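PDB 4CCL: ribosomal protein uL16 3-hydroxylase from Escherichia coli, which catalyses the iron- and 2-oxoglutarate-dependent hydroxylation of an arginine in ribosomal protein uL16, and so acts as a growth-regulating oxygenase. Local coordinates for residues 82-90 with 274-282; 290-298 with 347-357. All coordinates share one frame; numbering follows the deposited sequence.

Contact 1: 82-90 with 274-282; sequences LVQAVNHWH and QSRHELDIA
The turn that follows strand 79-83 of the JmjC sheet meets the linker after helix 263-272 chiefly through His88. Its ND1 donates to Glu278 O, with the oxygen 2.8 Å away, close to the ring plane, at an N-H...O angle of 162°. Seen from the carbonyl, the donor stands well above the C=O plane. Leu279 CD1 lies over one face of the His88 ring in a CH-pi contact, 3.7 Å from its centroid, and Ala85 CB of the same turn lies over the centre of the opposite face. With chi1 at -66°, CG is anti to the carbonyl carbon and the imidazole is directed into the linker; NE2 reaches Asp110 OD1 in a weak bond. Asp110 belongs to strand 108-116, which pairs antiparallel with 79-83 in the large sheet of the JmjC fold, and its OD2 accepts a hydrogen bond from His277 ND1, tying the linker to that strand as well. Replacing His88 by alanine is likely to leave Glu278 O without this donor and to open a gap between Leu279 and Ala85. His277 CB rests on Ala85 CB at 3.7 Å, while Gln84 OE1 comes within 3.3 Å of His277 NE2. Beyond His88, Asp280 CB packs 3.5 Å from Trp89 CZ3, the carboxylate and indole planes 40° apart, and a water donates to both Asp280 OD2 and His88 O.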
loop_
_atom_site.group_PDB
_atom_site.type_symbol
_atom_site.label_atom_id
_atom_site.label_comp_id
_atom_site.label_asym_id
_atom_site.label_seq_id
_atom_site.Cartn_x
_atom_site.Cartn_y
_atom_site.Cartn_z
ATOM N N LEU B 82 18.300 -22.299 -18.364
ATOM C CA LEU B 82 17.331 -22.364 -17.276
ATOM C C LEU B 82 15.934 -21.965 -17.737
ATOM O O LEU B 82 15.738 -20.883 -18.284
ATOM C CB LEU B 82 17.761 -21.466 -16.115
ATOM C CG LEU B 82 18.971 -21.897 -15.283
ATOM C CD1 LEU B 82 20.273 -21.370 -15.869
ATOM C CD2 LEU B 82 18.807 -21.453 -13.838
ATOM N N VAL B 83 14.965 -22.843 -17.505
ATOM C CA VAL B 83 13.581 -22.575 -17.876
ATOM C C VAL B 83 12.653 -22.632 -16.664
ATOM O O VAL B 83 12.583 -23.647 -15.969
ATOM C CB VAL B 83 13.082 -23.563 -18.944
ATOM C CG1 VAL B 83 11.603 -23.337 -19.219
ATOM C CG2 VAL B 83 13.896 -23.419 -20.221
ATOM N N GLN B 84 11.944 -21.531 -16.425
ATOM C CA GLN B 84 11.038 -21.406 -15.286
ATOM C C GLN B 84 9.683 -22.056 -15.544
ATOM O O GLN B 84 9.187 -22.044 -16.670
ATOM C CB GLN B 84 10.814 -19.928 -14.958
ATOM C CG GLN B 84 12.072 -19.165 -14.596
ATOM C CD GLN B 84 12.520 -19.422 -13.172
ATOM O OE1 GLN B 84 11.708 -19.736 -12.303
ATOM N NE2 GLN B 84 13.819 -19.295 -12.929
ATOM N N ALA B 85 9.095 -22.616 -14.488
ATOM C CA ALA B 85 7.712 -23.102 -14.497
ATOM C C ALA B 85 7.357 -24.031 -15.660
ATOM O O ALA B 85 6.364 -23.809 -16.353
ATOM C CB ALA B 85 6.742 -21.924 -14.449
ATOM N N VAL B 86 8.164 -25.069 -15.865
ATOM C CA VAL B 86 7.925 -26.020 -16.947
ATOM C C VAL B 86 6.608 -26.767 -16.733
ATOM O O VAL B 86 5.927 -27.138 -17.694
ATOM C CB VAL B 86 9.095 -27.023 -17.076
ATOM C CG1 VAL B 86 8.797 -28.089 -18.126
ATOM C CG2 VAL B 86 10.377 -26.292 -17.420
ATOM N N ASN B 87 6.230 -26.941 -15.468
ATOM C CA ASN B 87 5.000 -27.649 -15.126
ATOM C C ASN B 87 3.750 -26.978 -15.696
ATOM O O ASN B 87 2.673 -27.574 -15.728
ATOM C CB ASN B 87 4.873 -27.818 -13.609
ATOM C CG ASN B 87 5.039 -26.512 -12.860
ATOM O OD1 ASN B 87 6.028 -25.802 -13.039
ATOM N ND2 ASN B 87 4.065 -26.183 -12.021
ATOM N N HIS B 88 3.900 -25.734 -16.138
ATOM C CA HIS B 88 2.822 -25.029 -16.818
ATOM C C HIS B 88 2.634 -25.563 -18.238
ATOM O O HIS B 88 1.512 -25.841 -18.659
ATOM C CB HIS B 88 3.089 -23.518 -16.849
ATOM C CG HIS B 88 3.066 -22.864 -15.500
ATOM N ND1 HIS B 88 3.004 -21.500 -15.335
ATOM C CD2 HIS B 88 3.099 -23.395 -14.252
ATOM C CE1 HIS B 88 2.999 -21.213 -14.044
ATOM N NE2 HIS B 88 3.055 -22.342 -13.367
ATOM N N TRP B 89 3.737 -25.693 -18.973
ATOM C CA TRP B 89 3.673 -26.050 -20.389
ATOM C C TRP B 89 3.867 -27.537 -20.714
ATOM O O TRP B 89 3.731 -27.940 -21.869
ATOM C CB TRP B 89 4.701 -25.214 -21.155
ATOM C CG TRP B 89 4.898 -23.860 -20.543
ATOM C CD1 TRP B 89 5.831 -23.509 -19.607
ATOM C CD2 TRP B 89 4.134 -22.686 -20.804
ATOM N NE1 TRP B 89 5.697 -22.183 -19.277
ATOM C CE2 TRP B 89 4.651 -21.648 -20.004
ATOM C CE3 TRP B 89 3.051 -22.395 -21.645
ATOM C CZ2 TRP B 89 4.143 -20.357 -20.011
ATOM C CZ3 TRP B 89 2.540 -21.111 -21.657
ATOM C CH2 TRP B 89 3.084 -20.109 -20.845
ATOM N N HIS B 90 4.178 -28.343 -19.702
ATOM C CA HIS B 90 4.444 -29.770 -19.899
ATOM C C HIS B 90 3.771 -30.605 -18.806
ATOM O O HIS B 90 4.074 -30.439 -17.626
ATOM C CB HIS B 90 5.958 -30.019 -19.900
ATOM C CG HIS B 90 6.383 -31.234 -20.663
ATOM N ND1 HIS B 90 6.908 -32.354 -20.055
ATOM C CD2 HIS B 90 6.386 -31.499 -21.994
ATOM C CE1 HIS B 90 7.202 -33.259 -20.970
ATOM N NE2 HIS B 90 6.895 -32.762 -22.158
ATOM N N GLN B 274 -2.681 -16.932 -6.601
ATOM C CA GLN B 274 -2.076 -16.480 -7.851
ATOM C C GLN B 274 -0.667 -17.049 -8.026
ATOM O O GLN B 274 0.091 -17.166 -7.062
ATOM C CB GLN B 274 -2.042 -14.950 -7.908
ATOM C CG GLN B 274 -3.016 -14.347 -8.908
ATOM C CD GLN B 274 -3.401 -12.920 -8.563
ATOM O OE1 GLN B 274 -3.465 -12.054 -9.435
ATOM N NE2 GLN B 274 -3.669 -12.671 -7.285
ATOM N N SER B 275 -0.326 -17.407 -9.260
ATOM C CA SER B 275 0.984 -17.976 -9.565
ATOM C C SER B 275 2.024 -16.902 -9.885
ATOM O O SER B 275 1.715 -15.895 -10.524
ATOM C CB SER B 275 0.880 -18.971 -10.725
ATOM O OG SER B 275 2.145 -19.525 -11.041
ATOM N N ARG B 276 3.257 -17.128 -9.443
ATOM C CA ARG B 276 4.350 -16.191 -9.686
ATOM C C ARG B 276 4.813 -16.197 -11.142
ATOM O O ARG B 276 5.551 -15.308 -11.566
ATOM C CB ARG B 276 5.531 -16.484 -8.754
ATOM C CG ARG B 276 5.307 -16.059 -7.307
ATOM C CD ARG B 276 6.456 -16.484 -6.395
ATOM N NE ARG B 276 7.708 -15.792 -6.694
ATOM C CZ ARG B 276 8.720 -16.328 -7.370
ATOM N NH1 ARG B 276 8.632 -17.571 -7.823
ATOM N NH2 ARG B 276 9.820 -15.622 -7.590
ATOM N N HIS B 277 4.382 -17.198 -11.905
ATOM C CA HIS B 277 4.716 -17.269 -13.323
ATOM C C HIS B 277 3.460 -17.330 -14.187
ATOM O O HIS B 277 2.382 -17.682 -13.708
ATOM C CB HIS B 277 5.608 -18.478 -13.612
ATOM C CG HIS B 277 6.851 -18.527 -12.777
ATOM N ND1 HIS B 277 6.979 -19.368 -11.692
ATOM C CD2 HIS B 277 8.010 -17.841 -12.867
ATOM C CE1 HIS B 277 8.171 -19.196 -11.150
ATOM N NE2 HIS B 277 8.819 -18.277 -11.840
ATOM N N GLU B 278 3.611 -16.991 -15.464
ATOM C CA GLU B 278 2.487 -16.964 -16.392
ATOM C C GLU B 278 1.931 -18.362 -16.663
ATOM O O GLU B 278 2.667 -19.278 -17.040
ATOM C CB GLU B 278 2.906 -16.296 -17.704
ATOM C CG GLU B 278 1.796 -16.201 -18.737
ATOM C CD GLU B 278 2.170 -15.330 -19.920
ATOM O OE1 GLU B 278 3.054 -15.734 -20.706
ATOM O OE2 GLU B 278 1.575 -14.240 -20.065
ATOM N N LEU B 279 0.628 -18.518 -16.452
ATOM C CA LEU B 279 -0.076 -19.752 -16.785
ATOM C C LEU B 279 -0.283 -19.866 -18.297
ATOM O O LEU B 279 -0.237 -18.867 -19.012
ATOM C CB LEU B 279 -1.430 -19.825 -16.061
ATOM C CG LEU B 279 -1.448 -20.099 -14.549
ATOM C CD1 LEU B 279 -0.535 -21.266 -14.196
ATOM C CD2 LEU B 279 -1.101 -18.863 -13.722
ATOM N N ASP B 280 -0.528 -21.082 -18.776
ATOM C CA ASP B 280 -0.842 -21.280 -20.180
ATOM C C ASP B 280 -2.350 -21.208 -20.235
ATOM O O ASP B 280 -3.028 -22.147 -19.846
ATOM C CB ASP B 280 -0.375 -22.680 -20.605
ATOM C CG ASP B 280 -0.649 -22.994 -22.076
ATOM O OD1 ASP B 280 -1.610 -22.451 -22.660
ATOM O OD2 ASP B 280 0.106 -23.806 -22.654
ATOM N N ILE B 281 -2.879 -20.130 -20.798
ATOM C CA ILE B 281 -4.311 -19.884 -20.697
ATOM C C ILE B 281 -4.958 -19.744 -22.064
ATOM O O ILE B 281 -4.650 -18.826 -22.824
ATOM C CB ILE B 281 -4.626 -18.657 -19.802
ATOM C CG1 ILE B 281 -4.314 -18.982 -18.335
ATOM C CG2 ILE B 281 -6.076 -18.228 -19.964
ATOM C CD1 ILE B 281 -5.012 -18.082 -17.325
ATOM N N ALA B 282 -5.840 -20.685 -22.373
ATOM C CA ALA B 282 -6.553 -20.698 -23.640
ATOM C C ALA B 282 -8.019 -21.045 -23.427
ATOM O O ALA B 282 -8.401 -22.212 -23.526
ATOM C CB ALA B 282 -5.910 -21.680 -24.597
HETATM O O HOH W 1 0.223 -26.275 -21.353
#

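Contact 2: 290-298 with 347-357; sequences PDEIYDALK and FGDALEDPSFL
Tyr294 turns its ring edge toward 347-357, with Leu351 O and Glu352 OE1 both near the ring plane. Tyr294 OH donates to the syn lone pair of Glu352 OE1 at 3.1 Å, and the carboxylate stands almost perpendicular to the ring, the planes 88° apart. Glu352 OE2 takes a weak bond from Lys298 NZ at 3.3 Å, a salt bridge in which the two side chains cross at about a right angle; one carboxylate thus joins two residues a helical turn apart. CG of Tyr294 anti to the backbone N (chi1 -176°) carries the ring obliquely across Leu351, whose CB is 4.0 Å from Tyr294 CD2. Leu297 crosses Phe347 nearly at right angles, its CD1 touching Phe347 CE2 at 3.5 Å and also meeting Leu351 CD2. At the other end, Leu357 pushes its branched tip against Pro290, with Leu357 CG 3.6 Å from Pro290 CB, and its methyls reach Tyr294 CB and Ile293 CG2. Phe371 of strand 369-371 adjoins Ile293 and Leu297. Apolar packing bordered by a polar Tyr-Glu-Lys group thus joins helix 290-298 to the start of helix 354-365 in the ROXA-like winged-helix region.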
loop_
_atom_site.group_PDB
_atom_site.type_symbol
_atom_site.label_atom_id
_atom_site.label_comp_id
_atom_site.label_asym_id
_atom_site.label_seq_id
_atom_site.Cartn_x
_atom_site.Cartn_y
_atom_site.Cartn_z
ATOM N N PRO B 290 -23.487 -24.836 -19.952
ATOM C CA PRO B 290 -23.464 -25.686 -18.753
ATOM C C PRO B 290 -23.845 -27.149 -18.998
ATOM O O PRO B 290 -23.225 -28.057 -18.428
ATOM C CB PRO B 290 -24.506 -25.026 -17.850
ATOM C CG PRO B 290 -24.455 -23.590 -18.230
ATOM C CD PRO B 290 -24.200 -23.567 -19.710
ATOM N N ASP B 291 -24.837 -27.380 -19.852
ATOM C CA ASP B 291 -25.336 -28.735 -20.050
ATOM C C ASP B 291 -24.460 -29.600 -20.959
ATOM O O ASP B 291 -24.604 -30.817 -20.960
ATOM C CB ASP B 291 -26.799 -28.744 -20.515
ATOM C CG ASP B 291 -26.970 -28.242 -21.933
ATOM O OD1 ASP B 291 -26.122 -27.449 -22.392
ATOM O OD2 ASP B 291 -27.959 -28.638 -22.585
ATOM N N GLU B 292 -23.564 -28.996 -21.734
ATOM C CA GLU B 292 -22.608 -29.824 -22.467
ATOM C C GLU B 292 -21.407 -30.177 -21.596
ATOM O O GLU B 292 -20.661 -31.099 -21.905
ATOM C CB GLU B 292 -22.192 -29.220 -23.822
ATOM C CG GLU B 292 -21.528 -27.859 -23.782
ATOM C CD GLU B 292 -22.229 -26.864 -24.687
ATOM O OE1 GLU B 292 -23.461 -26.983 -24.845
ATOM O OE2 GLU B 292 -21.554 -25.971 -25.244
ATOM N N ILE B 293 -21.240 -29.447 -20.497
ATOM C CA ILE B 293 -20.281 -29.820 -19.464
ATOM C C ILE B 293 -20.866 -30.935 -18.608
ATOM O O ILE B 293 -20.193 -31.937 -18.320
ATOM C CB ILE B 293 -19.901 -28.616 -18.588
ATOM C CG1 ILE B 293 -18.959 -27.696 -19.363
ATOM C CG2 ILE B 293 -19.238 -29.079 -17.298
ATOM C CD1 ILE B 293 -18.708 -26.383 -18.695
ATOM N N TYR B 294 -22.127 -30.754 -18.217
ATOM C CA TYR B 294 -22.881 -31.802 -17.539
ATOM C C TYR B 294 -22.796 -33.076 -18.369
ATOM O O TYR B 294 -22.388 -34.128 -17.872
ATOM C CB TYR B 294 -24.350 -31.385 -17.371
ATOM C CG TYR B 294 -25.218 -32.367 -16.596
ATOM C CD1 TYR B 294 -25.596 -33.590 -17.148
ATOM C CD2 TYR B 294 -25.672 -32.063 -15.319
ATOM C CE1 TYR B 294 -26.383 -34.478 -16.447
ATOM C CE2 TYR B 294 -26.467 -32.947 -14.611
ATOM C CZ TYR B 294 -26.817 -34.154 -15.181
ATOM O OH TYR B 294 -27.605 -35.037 -14.482
ATOM N N ASP B 295 -23.176 -32.968 -19.639
ATOM C CA ASP B 295 -23.189 -34.111 -20.542
ATOM C C ASP B 295 -21.801 -34.714 -20.720
ATOM O O ASP B 295 -21.636 -35.922 -20.573
ATOM C CB ASP B 295 -23.788 -33.738 -21.900
ATOM C CG ASP B 295 -25.293 -33.541 -21.840
ATOM O OD1 ASP B 295 -25.947 -34.172 -20.983
ATOM O OD2 ASP B 295 -25.822 -32.753 -22.653
ATOM N N ALA B 296 -20.814 -33.873 -21.029
ATOM C CA ALA B 296 -19.439 -34.339 -21.207
ATOM C C ALA B 296 -18.973 -35.157 -20.013
ATOM O O ALA B 296 -18.423 -36.244 -20.176
ATOM C CB ALA B 296 -18.497 -33.169 -21.431
ATOM N N LEU B 297 -19.209 -34.638 -18.813
ATOM C CA LEU B 297 -18.828 -35.348 -17.598
ATOM C C LEU B 297 -19.591 -36.664 -17.433
ATOM O O LEU B 297 -18.990 -37.708 -17.180
ATOM C CB LEU B 297 -19.021 -34.459 -16.371
ATOM C CG LEU B 297 -17.973 -33.358 -16.213
ATOM C CD1 LEU B 297 -18.269 -32.515 -14.986
ATOM C CD2 LEU B 297 -16.578 -33.962 -16.133
ATOM N N LYS B 298 -20.910 -36.610 -17.589
ATOM C CA LYS B 298 -21.739 -37.810 -17.483
ATOM C C LYS B 298 -21.466 -38.796 -18.619
ATOM O O LYS B 298 -21.790 -39.979 -18.515
ATOM C CB LYS B 298 -23.223 -37.440 -17.446
ATOM C CG LYS B 298 -23.691 -36.899 -16.104
ATOM C CD LYS B 298 -23.720 -37.999 -15.054
ATOM C CE LYS B 298 -23.853 -37.429 -13.650
ATOM N NZ LYS B 298 -25.110 -36.652 -13.465
ATOM N N PHE B 347 -17.794 -35.026 -8.217
ATOM C CA PHE B 347 -18.764 -33.942 -8.097
ATOM C C PHE B 347 -19.989 -34.337 -7.273
ATOM O O PHE B 347 -20.554 -33.516 -6.553
ATOM C CB PHE B 347 -19.179 -33.425 -9.476
ATOM C CG PHE B 347 -18.081 -32.698 -10.202
ATOM C CD1 PHE B 347 -17.638 -31.463 -9.753
ATOM C CD2 PHE B 347 -17.482 -33.253 -11.320
ATOM C CE1 PHE B 347 -16.625 -30.793 -10.412
ATOM C CE2 PHE B 347 -16.470 -32.587 -11.982
ATOM C CZ PHE B 347 -16.041 -31.357 -11.528
ATOM N N GLY B 348 -20.390 -35.599 -7.374
ATOM C CA GLY B 348 -21.552 -36.087 -6.655
ATOM C C GLY B 348 -22.843 -35.468 -7.155
ATOM O O GLY B 348 -23.135 -35.512 -8.347
ATOM N N ASP B 349 -23.616 -34.892 -6.241
ATOM C CA ASP B 349 -24.912 -34.308 -6.576
ATOM C C ASP B 349 -24.811 -32.850 -7.024
ATOM O O ASP B 349 -25.816 -32.239 -7.382
ATOM C CB ASP B 349 -25.866 -34.413 -5.382
ATOM C CG ASP B 349 -26.244 -35.846 -5.061
ATOM O OD1 ASP B 349 -26.295 -36.674 -5.996
ATOM O OD2 ASP B 349 -26.491 -36.146 -3.872
ATOM N N ALA B 350 -23.599 -32.303 -7.007
ATOM C CA ALA B 350 -23.383 -30.886 -7.296
ATOM C C ALA B 350 -23.793 -30.474 -8.713
ATOM O O ALA B 350 -24.299 -29.368 -8.919
ATOM C CB ALA B 350 -21.932 -30.509 -7.027
ATOM N N LEU B 351 -23.575 -31.362 -9.680
ATOM C CA LEU B 351 -23.889 -31.073 -11.080
ATOM C C LEU B 351 -25.381 -30.826 -11.313
ATOM O O LEU B 351 -25.760 -30.140 -12.265
ATOM C CB LEU B 351 -23.396 -32.197 -11.997
ATOM C CG LEU B 351 -21.888 -32.441 -12.102
ATOM C CD1 LEU B 351 -21.633 -33.638 -13.001
ATOM C CD2 LEU B 351 -21.156 -31.207 -12.618
ATOM N N GLU B 352 -26.220 -31.378 -10.442
ATOM C CA GLU B 352 -27.666 -31.215 -10.557
ATOM C C GLU B 352 -28.077 -29.768 -10.283
ATOM O O GLU B 352 -29.033 -29.266 -10.869
ATOM C CB GLU B 352 -28.397 -32.171 -9.607
ATOM C CG GLU B 352 -27.834 -33.594 -9.579
ATOM C CD GLU B 352 -27.759 -34.238 -10.957
ATOM O OE1 GLU B 352 -28.667 -33.999 -11.781
ATOM O OE2 GLU B 352 -26.797 -34.995 -11.210
ATOM N N ASP B 353 -27.341 -29.108 -9.393
ATOM C CA ASP B 353 -27.571 -27.704 -9.068
ATOM C C ASP B 353 -27.089 -26.835 -10.223
ATOM O O ASP B 353 -25.898 -26.816 -10.534
ATOM C CB ASP B 353 -26.825 -27.335 -7.779
ATOM C CG ASP B 353 -27.135 -25.926 -7.289
ATOM O OD1 ASP B 353 -27.788 -25.152 -8.018
ATOM O OD2 ASP B 353 -26.711 -25.591 -6.163
ATOM N N PRO B 354 -28.019 -26.104 -10.858
ATOM C CA PRO B 354 -27.707 -25.236 -11.997
ATOM C C PRO B 354 -26.721 -24.127 -11.639
ATOM O O PRO B 354 -25.985 -23.667 -12.509
ATOM C CB PRO B 354 -29.073 -24.643 -12.365
ATOM C CG PRO B 354 -30.063 -25.623 -11.844
ATOM C CD PRO B 354 -29.463 -26.139 -10.576
ATOM N N SER B 355 -26.699 -23.712 -10.377
ATOM C CA SER B 355 -25.756 -22.690 -9.932
ATOM C C SER B 355 -24.326 -23.217 -9.947
ATOM O O SER B 355 -23.426 -22.580 -10.501
ATOM C CB SER B 355 -26.120 -22.182 -8.537
ATOM O OG SER B 355 -27.231 -21.305 -8.587
ATOM N N PHE B 356 -24.121 -24.381 -9.336
ATOM C CA PHE B 356 -22.810 -25.018 -9.336
ATOM C C PHE B 356 -22.357 -25.311 -10.757
ATOM O O PHE B 356 -21.199 -25.087 -11.101
ATOM C CB PHE B 356 -22.816 -26.317 -8.526
ATOM C CG PHE B 356 -21.482 -27.015 -8.501
ATOM C CD1 PHE B 356 -20.535 -26.682 -7.549
ATOM C CD2 PHE B 356 -21.172 -27.994 -9.434
ATOM C CE1 PHE B 356 -19.305 -27.315 -7.523
ATOM C CE2 PHE B 356 -19.944 -28.630 -9.413
ATOM C CZ PHE B 356 -19.010 -28.289 -8.458
ATOM N N LEU B 357 -23.274 -25.824 -11.571
ATOM C CA LEU B 357 -22.975 -26.135 -12.962
ATOM C C LEU B 357 -22.553 -24.869 -13.699
ATOM O O LEU B 357 -21.638 -24.892 -14.525
ATOM C CB LEU B 357 -24.192 -26.768 -13.640
ATOM C CG LEU B 357 -23.975 -27.308 -15.053
ATOM C CD1 LEU B 357 -22.834 -28.315 -15.061
ATOM C CD2 LEU B 357 -25.253 -27.932 -15.593
#

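From the N terminus, the chain reaches 82-90 at the end of strand 79-83, runs through the rest of the JmjC sheet and the helices 207-220, 244-258 and 263-272, and returns at 274-282, where contact 1 closes a long loop of 183 intervening residues. Only then does helix 290-298 begin. Contact 2 closes a much shorter loop of 48 residues, holding the strands between 303 and 325 and helix 330-338, when 347-357 comes back against it. The two loops are in series, neither nested nor crossed; the centres of contacts 1 and 2 are about 29 Å apart. Contact 1 ties the loop between helices 263-272 and 290-298 to the JmjC sheet; contact 2 joins two helices of the C-terminal winged-helix region.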